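Local coordinates for iron uptake protein A2 (Synechocystis sp., PDB 2VOZ) that probably serves as a periplasmic ferric-ion-binding subunit of an ABC transporter complex that imports iron, at residues S165-V168 / Y169-S172. Sequence-based numbering, arbitrary orientation.
Sequences SSNV and YNLS
Asn167 is the N-cap of helix 168-181, and its amide meets the first turn just where the side chain of Tyr169, one of the iron-binding tyrosines, leaves the helix. The CG of Asn167 lies anti to the backbone N (chi1 173°), which swings the amide back over that turn. Asn167 OD1 accepts from Tyr169 N at 2.8 Å, a short but bent and therefore weak bond, and from Asn170 N at 3.5 Å, also weak; together they serve N-H groups at the start of the helix, ahead of the regular i to i-4 bonding. That regular bonding begins with the backbone of the cap itself: Leu171 N reaches Asn167 O at 3.1 Å, nearly straight and in the carbonyl plane, and Ser172 N follows to Val168 O at 2.8 Å.

The same amide also flanks the Tyr169 ring. Asn167 ND2 sits over the rim of one face, 3.9 Å from Tyr169 CD2, with the amide plane turned 76° to the ring, while Val168 CG1 comes in obliquely to within 3.8 Å of Tyr169 CD1. Leu171 CG lies 3.7 Å from Ser165 O, and its side chain also touches Met340 of helix 333-342. Asn170 turns its OD1 to Arg131, and Ser172 OG bonds to Asp87.

Beyond the turn, Tyr169 OH is hydrogen-bonded to Tyr226 OH, with Tyr225 close by. A phenylalanine in place of Tyr169 would probably leave Tyr226 OH without this partner and the iron site one oxygen ligand short. This is an asparagine-capped helix start presenting a metal-binding tyrosine to the cleft of a periplasmic ferric-binding protein, here without its iron.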
loop_
_atom_site.group_PDB
_atom_site.type_symbol
_atom_site.label_atom_id
_atom_site.label_comp_id
_atom_site.label_asym_id
_atom_site.label_seq_id
_atom_site.Cartn_x
_atom_site.Cartn_y
_atom_site.Cartn_z
ATOM N N SER B 165 -24.148 -20.403 -4.198
ATOM C CA SER B 165 -25.358 -19.667 -4.533
ATOM C C SER B 165 -25.563 -18.369 -3.741
ATOM O O SER B 165 -26.371 -17.533 -4.156
ATOM C CB SER B 165 -26.596 -20.557 -4.338
ATOM O OG SER B 165 -26.528 -21.101 -3.046
ATOM N N SER B 166 -24.881 -18.238 -2.598
ATOM C CA SER B 166 -24.927 -16.996 -1.791
ATOM C C SER B 166 -24.347 -15.795 -2.521
ATOM O O SER B 166 -24.587 -14.636 -2.141
ATOM C CB SER B 166 -24.124 -17.190 -0.488
ATOM O OG SER B 166 -22.870 -17.836 -0.730
ATOM N N ASN B 167 -23.548 -16.038 -3.546
ATOM C CA ASN B 167 -22.812 -14.952 -4.171
ATOM C C ASN B 167 -23.722 -14.153 -5.099
ATOM O O ASN B 167 -24.497 -14.723 -5.854
ATOM C CB ASN B 167 -21.657 -15.493 -4.983
ATOM C CG ASN B 167 -20.981 -14.405 -5.779
ATOM O OD1 ASN B 167 -21.250 -14.263 -6.955
ATOM N ND2 ASN B 167 -20.113 -13.636 -5.136
ATOM N N VAL B 168 -23.624 -12.841 -4.974
ATOM C CA VAL B 168 -24.548 -11.963 -5.711
ATOM C C VAL B 168 -24.422 -12.069 -7.213
ATOM O O VAL B 168 -25.428 -11.869 -7.938
ATOM C CB VAL B 168 -24.436 -10.522 -5.243
ATOM C CG1 VAL B 168 -23.117 -9.892 -5.776
ATOM C CG2 VAL B 168 -25.717 -9.713 -5.643
ATOM N N TYR B 169 -23.221 -12.357 -7.732
ATOM C CA TYR B 169 -23.119 -12.535 -9.188
ATOM C C TYR B 169 -24.000 -13.687 -9.697
ATOM O O TYR B 169 -24.601 -13.595 -10.771
ATOM C CB TYR B 169 -21.686 -12.844 -9.645
ATOM C CG TYR B 169 -20.616 -11.966 -9.034
ATOM C CD1 TYR B 169 -20.865 -10.646 -8.697
ATOM C CD2 TYR B 169 -19.337 -12.495 -8.818
ATOM C CE1 TYR B 169 -19.841 -9.862 -8.136
ATOM C CE2 TYR B 169 -18.331 -11.721 -8.281
ATOM C CZ TYR B 169 -18.596 -10.438 -7.939
ATOM O OH TYR B 169 -17.565 -9.698 -7.387
ATOM N N ASN B 170 -24.041 -14.773 -8.944
ATOM C CA ASN B 170 -24.909 -15.913 -9.272
ATOM C C ASN B 170 -26.364 -15.558 -9.095
ATOM O O ASN B 170 -27.184 -15.878 -9.956
ATOM C CB ASN B 170 -24.574 -17.108 -8.383
ATOM C CG ASN B 170 -23.300 -17.794 -8.780
ATOM O OD1 ASN B 170 -22.819 -17.686 -9.931
ATOM N ND2 ASN B 170 -22.715 -18.495 -7.812
ATOM N N LEU B 171 -26.694 -14.918 -7.968
ATOM C CA LEU B 171 -28.067 -14.468 -7.730
ATOM C C LEU B 171 -28.545 -13.640 -8.928
ATOM O O LEU B 171 -29.645 -13.837 -9.430
ATOM C CB LEU B 171 -28.139 -13.609 -6.460
ATOM C CG LEU B 171 -28.145 -14.403 -5.135
ATOM C CD1 LEU B 171 -27.924 -13.497 -3.921
ATOM C CD2 LEU B 171 -29.426 -15.195 -4.987
ATOM N N SER B 172 -27.685 -12.741 -9.404
ATOM C CA SER B 172 -28.078 -11.893 -10.520
ATOM C C SER B 172 -28.208 -12.626 -11.865
ATOM O O SER B 172 -29.133 -12.325 -12.666
ATOM C CB SER B 172 -27.141 -10.669 -10.608
ATOM O OG SER B 172 -27.401 -9.815 -9.481
#